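Local coordinates for putative 2,3,4,5-tetrahydropyridine-2-carboxylate N- succinyltransferase (Campylobacter jejuni, PDB 2RIJ), which probably catalyses the transfer of a succinyl group from succinyl-CoA to tetrahydrodipicolinate, opening its ring, the first step of the succinylase route to lysine, at residues F327-A332 with F342-E347; K337-F342 with G356-H361. One frame throughout, in Å; residues are numbered along the deposited sequence.

Interaction 1: F327-A332 with F342-E347; sequences FLLKDA and FNFDKE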
loop_
_atom_site.group_PDB
_atom_site.type_symbol
_atom_site.label_atom_id
_atom_site.label_comp_id
_atom_site.label_asym_id
_atom_site.label_seq_id
_atom_site.Cartn_x
_atom_site.Cartn_y
_atom_site.Cartn_z
ATOM N N PHE A 327 -10.284 10.261 0.342
ATOM C CA PHE A 327 -10.977 8.975 0.325
ATOM C C PHE A 327 -11.117 8.465 -1.082
ATOM O O PHE A 327 -11.406 9.238 -2.010
ATOM C CB PHE A 327 -12.404 9.097 0.910
ATOM C CG PHE A 327 -12.411 9.524 2.347
ATOM C CD1 PHE A 327 -12.280 8.583 3.380
ATOM C CD2 PHE A 327 -12.448 10.879 2.685
ATOM C CE1 PHE A 327 -12.245 8.994 4.696
ATOM C CE2 PHE A 327 -12.387 11.266 4.011
ATOM C CZ PHE A 327 -12.275 10.347 4.995
ATOM N N LEU A 328 -10.974 7.144 -1.209
ATOM C CA LEU A 328 -11.186 6.434 -2.459
ATOM C C LEU A 328 -12.648 6.037 -2.495
ATOM O O LEU A 328 -13.123 5.352 -1.576
ATOM C CB LEU A 328 -10.296 5.181 -2.519
ATOM C CG LEU A 328 -10.363 4.285 -3.759
ATOM C CD1 LEU A 328 -9.745 4.978 -4.926
ATOM C CD2 LEU A 328 -9.677 2.933 -3.540
ATOM N N LEU A 329 -13.347 6.475 -3.537
ATOM C CA LEU A 329 -14.773 6.221 -3.675
ATOM C C LEU A 329 -15.051 4.811 -4.171
ATOM O O LEU A 329 -14.450 4.369 -5.145
ATOM C CB LEU A 329 -15.394 7.206 -4.671
ATOM C CG LEU A 329 -16.897 7.000 -4.918
ATOM C CD1 LEU A 329 -17.601 7.523 -3.697
ATOM C CD2 LEU A 329 -17.370 7.705 -6.185
ATOM N N LYS A 330 -15.989 4.123 -3.518
ATOM C CA LYS A 330 -16.514 2.855 -3.994
ATOM C C LYS A 330 -18.008 2.966 -4.086
ATOM O O LYS A 330 -18.611 3.847 -3.480
ATOM C CB LYS A 330 -16.064 1.716 -3.090
ATOM C CG LYS A 330 -14.521 1.634 -3.057
ATOM C CD LYS A 330 -14.007 0.276 -2.820
ATOM C CE LYS A 330 -12.457 0.262 -2.811
ATOM N NZ LYS A 330 -11.824 0.589 -4.145
ATOM N N ASP A 331 -18.629 2.080 -4.852
ATOM C CA ASP A 331 -20.103 2.046 -4.953
ATOM C C ASP A 331 -20.689 3.304 -5.566
ATOM O O ASP A 331 -21.781 3.727 -5.185
ATOM C CB ASP A 331 -20.739 1.801 -3.559
ATOM C CG ASP A 331 -20.208 0.550 -2.869
ATOM O OD1 ASP A 331 -20.183 -0.498 -3.525
ATOM O OD2 ASP A 331 -19.790 0.609 -1.676
ATOM N N ALA A 332 -20.016 3.862 -6.567
ATOM C CA ALA A 332 -20.440 5.160 -7.143
ATOM C C ALA A 332 -21.856 5.162 -7.691
ATOM O O ALA A 332 -22.602 6.121 -7.499
ATOM C CB ALA A 332 -19.465 5.614 -8.196
ATOM N N PHE A 342 -24.889 15.104 -6.986
ATOM C CA PHE A 342 -23.461 15.044 -6.841
ATOM C C PHE A 342 -22.785 14.370 -8.040
ATOM O O PHE A 342 -23.277 13.368 -8.597
ATOM C CB PHE A 342 -23.089 14.317 -5.566
ATOM C CG PHE A 342 -21.655 14.531 -5.156
ATOM C CD1 PHE A 342 -21.255 15.712 -4.556
ATOM C CD2 PHE A 342 -20.712 13.559 -5.376
ATOM C CE1 PHE A 342 -19.909 15.899 -4.160
ATOM C CE2 PHE A 342 -19.377 13.736 -4.976
ATOM C CZ PHE A 342 -18.982 14.894 -4.383
ATOM N N ASN A 343 -21.617 14.889 -8.390
ATOM C CA ASN A 343 -20.872 14.391 -9.520
ATOM C C ASN A 343 -19.810 13.394 -9.038
ATOM O O ASN A 343 -18.792 13.789 -8.453
ATOM C CB ASN A 343 -20.238 15.567 -10.248
ATOM C CG ASN A 343 -19.682 15.185 -11.594
ATOM O OD1 ASN A 343 -19.679 14.015 -11.974
ATOM N ND2 ASN A 343 -19.186 16.171 -12.318
ATOM N N PHE A 344 -20.086 12.106 -9.243
ATOM C CA PHE A 344 -19.204 11.010 -8.799
ATOM C C PHE A 344 -18.238 10.591 -9.936
ATOM O O PHE A 344 -17.905 9.413 -10.112
ATOM C CB PHE A 344 -20.044 9.816 -8.327
ATOM C CG PHE A 344 -20.755 10.045 -7.027
ATOM C CD1 PHE A 344 -20.060 10.003 -5.832
ATOM C CD2 PHE A 344 -22.108 10.312 -6.995
ATOM C CE1 PHE A 344 -20.711 10.221 -4.631
ATOM C CE2 PHE A 344 -22.756 10.501 -5.806
ATOM C CZ PHE A 344 -22.061 10.468 -4.622
ATOM N N ASP A 345 -17.778 11.589 -10.670
ATOM C CA ASP A 345 -16.885 11.426 -11.814
ATOM C C ASP A 345 -15.498 10.911 -11.424
ATOM O O ASP A 345 -14.841 10.224 -12.206
ATOM C CB ASP A 345 -16.731 12.768 -12.569
ATOM C CG ASP A 345 -16.245 13.951 -11.644
ATOM O OD1 ASP A 345 -16.468 13.937 -10.391
ATOM O OD2 ASP A 345 -15.639 14.919 -12.175
ATOM N N LYS A 346 -15.013 11.221 -10.237
ATOM C CA LYS A 346 -13.632 10.908 -10.000
ATOM C C LYS A 346 -13.490 9.868 -8.935
ATOM O O LYS A 346 -14.454 9.269 -8.514
ATOM C CB LYS A 346 -12.804 12.161 -9.765
ATOM C CG LYS A 346 -13.102 12.868 -8.554
ATOM C CD LYS A 346 -12.664 14.321 -8.636
ATOM C CE LYS A 346 -13.077 14.981 -7.305
ATOM N NZ LYS A 346 -12.491 16.315 -7.083
ATOM N N GLU A 347 -12.258 9.573 -8.598
ATOM C CA GLU A 347 -12.012 8.441 -7.726
ATOM C C GLU A 347 -11.597 8.838 -6.341
ATOM O O GLU A 347 -11.859 8.112 -5.407
ATOM C CB GLU A 347 -10.972 7.532 -8.340
ATOM C CG GLU A 347 -11.098 6.128 -7.783
ATOM C CD GLU A 347 -10.588 5.064 -8.724
ATOM O OE1 GLU A 347 -10.597 5.296 -9.962
ATOM O OE2 GLU A 347 -10.208 3.994 -8.194
#

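Interaction 2: K337-F342 with G356-H361; sequences KLNPYF and GLNGLH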
loop_
_atom_site.group_PDB
_atom_site.type_symbol
_atom_site.label_atom_id
_atom_site.label_comp_id
_atom_site.label_asym_id
_atom_site.label_seq_id
_atom_site.Cartn_x
_atom_site.Cartn_y
_atom_site.Cartn_z
ATOM N N LYS A 337 -27.487 7.306 -6.793
ATOM C CA LYS A 337 -28.920 7.206 -6.578
ATOM C C LYS A 337 -29.392 7.914 -5.328
ATOM O O LYS A 337 -30.461 8.509 -5.325
ATOM C CB LYS A 337 -29.351 5.750 -6.498
ATOM C CG LYS A 337 -29.226 5.000 -7.805
ATOM C CD LYS A 337 -29.836 3.606 -7.679
ATOM C CE LYS A 337 -29.331 2.646 -8.751
ATOM N NZ LYS A 337 -29.976 1.292 -8.607
ATOM N N LEU A 338 -28.618 7.811 -4.249
ATOM C CA LEU A 338 -28.965 8.469 -3.002
ATOM C C LEU A 338 -28.638 9.978 -3.076
ATOM O O LEU A 338 -29.079 10.746 -2.238
ATOM C CB LEU A 338 -28.183 7.797 -1.836
ATOM C CG LEU A 338 -28.498 6.335 -1.564
ATOM C CD1 LEU A 338 -27.575 5.728 -0.539
ATOM C CD2 LEU A 338 -29.976 6.250 -1.113
ATOM N N ASN A 339 -27.799 10.364 -4.034
ATOM C CA ASN A 339 -27.207 11.721 -4.107
ATOM C C ASN A 339 -27.164 12.192 -5.575
ATOM O O ASN A 339 -26.106 12.339 -6.181
ATOM C CB ASN A 339 -25.789 11.700 -3.501
ATOM C CG ASN A 339 -25.786 11.251 -2.056
ATOM O OD1 ASN A 339 -26.205 11.998 -1.155
ATOM N ND2 ASN A 339 -25.269 10.062 -1.818
ATOM N N PRO A 340 -28.353 12.422 -6.154
ATOM C CA PRO A 340 -28.525 12.662 -7.565
ATOM C C PRO A 340 -27.856 13.911 -8.112
ATOM O O PRO A 340 -27.560 13.926 -9.275
ATOM C CB PRO A 340 -30.037 12.724 -7.740
ATOM C CG PRO A 340 -30.599 12.836 -6.470
ATOM C CD PRO A 340 -29.621 12.417 -5.428
ATOM N N TYR A 341 -27.601 14.936 -7.305
ATOM C CA TYR A 341 -26.929 16.118 -7.843
ATOM C C TYR A 341 -25.415 16.039 -7.770
ATOM O O TYR A 341 -24.717 16.830 -8.401
ATOM C CB TYR A 341 -27.428 17.372 -7.150
ATOM C CG TYR A 341 -28.788 17.781 -7.634
ATOM C CD1 TYR A 341 -29.925 17.122 -7.223
ATOM C CD2 TYR A 341 -28.923 18.836 -8.541
ATOM C CE1 TYR A 341 -31.214 17.532 -7.709
ATOM C CE2 TYR A 341 -30.148 19.243 -9.008
ATOM C CZ TYR A 341 -31.308 18.598 -8.602
ATOM O OH TYR A 341 -32.544 19.064 -9.127
ATOM N N PHE A 342 -24.889 15.104 -6.986
ATOM C CA PHE A 342 -23.461 15.044 -6.841
ATOM C C PHE A 342 -22.785 14.370 -8.040
ATOM O O PHE A 342 -23.277 13.368 -8.597
ATOM C CB PHE A 342 -23.089 14.317 -5.566
ATOM C CG PHE A 342 -21.655 14.531 -5.156
ATOM C CD1 PHE A 342 -21.255 15.712 -4.556
ATOM C CD2 PHE A 342 -20.712 13.559 -5.376
ATOM C CE1 PHE A 342 -19.909 15.899 -4.160
ATOM C CE2 PHE A 342 -19.377 13.736 -4.976
ATOM C CZ PHE A 342 -18.982 14.894 -4.383
ATOM N N GLY A 356 -22.314 16.567 3.616
ATOM C CA GLY A 356 -23.760 16.574 3.526
ATOM C C GLY A 356 -24.351 15.420 2.737
ATOM O O GLY A 356 -25.547 15.277 2.701
ATOM N N LEU A 357 -23.542 14.573 2.112
ATOM C CA LEU A 357 -24.112 13.472 1.295
ATOM C C LEU A 357 -24.744 12.376 2.153
ATOM O O LEU A 357 -24.314 12.145 3.292
ATOM C CB LEU A 357 -23.065 12.883 0.360
ATOM C CG LEU A 357 -22.392 13.865 -0.609
ATOM C CD1 LEU A 357 -21.276 13.189 -1.384
ATOM C CD2 LEU A 357 -23.453 14.487 -1.565
ATOM N N ASN A 358 -25.718 11.665 1.582
ATOM C CA ASN A 358 -26.416 10.583 2.293
ATOM C C ASN A 358 -25.842 9.219 2.000
ATOM O O ASN A 358 -25.377 8.957 0.870
ATOM C CB ASN A 358 -27.902 10.561 1.848
ATOM C CG ASN A 358 -28.568 11.889 2.021
ATOM O OD1 ASN A 358 -28.616 12.467 3.125
ATOM N ND2 ASN A 358 -29.090 12.405 0.930
ATOM N N GLY A 359 -25.947 8.305 2.955
ATOM C CA GLY A 359 -25.587 6.914 2.721
ATOM C C GLY A 359 -24.109 6.582 2.621
ATOM O O GLY A 359 -23.745 5.520 2.127
ATOM N N LEU A 360 -23.250 7.481 3.102
ATOM C CA LEU A 360 -21.809 7.283 3.055
ATOM C C LEU A 360 -21.336 6.353 4.170
ATOM O O LEU A 360 -21.816 6.376 5.301
ATOM C CB LEU A 360 -21.035 8.602 3.183
ATOM C CG LEU A 360 -21.332 9.734 2.178
ATOM C CD1 LEU A 360 -20.370 10.905 2.424
ATOM C CD2 LEU A 360 -21.145 9.245 0.764
ATOM N N HIS A 361 -20.354 5.560 3.824
ATOM C CA HIS A 361 -19.702 4.680 4.779
ATOM C C HIS A 361 -18.221 4.923 4.690
ATOM O O HIS A 361 -17.569 4.545 3.708
ATOM C CB HIS A 361 -20.065 3.227 4.530
ATOM C CG HIS A 361 -19.526 2.281 5.559
ATOM N ND1 HIS A 361 -19.847 0.945 5.564
ATOM C CD2 HIS A 361 -18.744 2.486 6.650
ATOM C CE1 HIS A 361 -19.244 0.358 6.587
ATOM N NE2 HIS A 361 -18.597 1.278 7.282
#

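Interaction 1: F327-A332 with F342-E347
Leu329 joins 342-347 both through its backbone and through its side chain. Its N-H donates to Glu347 O at 2.9 Å. The same oxygen receives a longer C-H...O approach from Leu328 CA at 3.5 Å. Beyond the backbone, Leu329 CD2 comes within 3.6 Å of Phe344 CD1, the leucine crossing the phenylalanine side chain at about a right angle. Having CG anti to the backbone N (chi1 178°) brings this leucine's branch over to Phe344. A branched aliphatic tip and a broad ring suit such an apolar junction, and Ala332, with only a methyl, lets Phe344 approach to 4.2 Å, CB to CB. Both leucines were modelled in two conformers, so the distances of their methyls hold for one of them. Leu328 runs alongside the extended aliphatic part of Glu347 and points the same way, its CD1 lying against Glu347 CG in the conformer described.

The backbone bond lies at the end of strand 326-329, which pairs antiparallel with strand 348-350, the outermost strand within this chain at one end of a mixed sheet that continues one face of the left-handed beta-helix beyond its last coil; Phe327 and Tyr349 bond next in the same ladder. Helix 332-338 fills most of the connection and presents Leu335 to both Leu329 and Phe344.

In the second shell, Phe344 takes Phe342 against one face in a T-shaped stack, with Phe342 CD2 3.3 Å above the ring plane and over its centre. The polar ends turn to other partners: Glu347 OE1 forms a salt bridge with Lys326 of the second subunit, and Lys346 NZ with Glu353. Asp331, whose positive phi of 64° marks the turn from strand to helix, is fixed by Lys377 and the backbone N of Leu375.

Interaction 2: K337-F342 with G356-H361
The carboxamide of Asn339 reads both backbone polar groups of Asn358. Asn358 N donates to Asn339 OD1 at 2.8 Å, and Asn339 ND2 donates back to Asn358 O at 2.9 Å. Each bond lies in the carbonyl plane on a lone pair, and Asn358 O is only 5° out of the amide plane of Asn339, so the pair of bonds fixes the amide's flip. ND2 also donates to Leu335 O, back in the helix. Asparagine suits this buried place because one short, flat group both gives and accepts.

Asn339 is where the chain leaves helix 332-338, and it opens a type I beta turn closed by Phe342 N bonding to Asn339 O at 3.1 Å. The helix end is thereby tied to the loop that leads into strand 360-364, which adds to the beta-helix sheet next to strand 314-315. On the loop side, Asn358 OD1 accepts from Asp311 N, and Gly359 makes backbone bonds with Asp311 and Asn376.

Apolar contacts flank the amide. In Leu357, CG lies opposite the carbonyl carbon and beside the backbone N (chi1 -57°), which carries its methyls to Phe342. Leu357 CD1 sits over the ring face, 3.8 Å from the Phe342 centroid and 3° off the normal, a CH-pi contact, while Leu357 CD2 lies 3.9 Å from Phe342 CD1. Gly359, with positive phi and no side chain, lets Leu338 CD1 rest 4.0 Å from its CA.

How the interactions relate
Interactions 1 and 2 interleave along the chain: helix 332-338 starts at the last residue of 327-332 and ends within 337-342, and both contacts bring loops onto the same mixed sheet. Their centres are 10 Å apart. Phe342 belongs to both, its ring offering a face to Leu357 and an edge to Phe344, and Phe344 CE2 packs 3.8 Å from Asn339 O. The predicted succinyl-CoA site is nearby: the side chain of Lys350 is about 7 Å from that of Phe327 and about 9 Å from that of Phe342, and the side chain of Asp365 is about 7 Å from that of Leu328. Interaction 1 alone reaches another subunit.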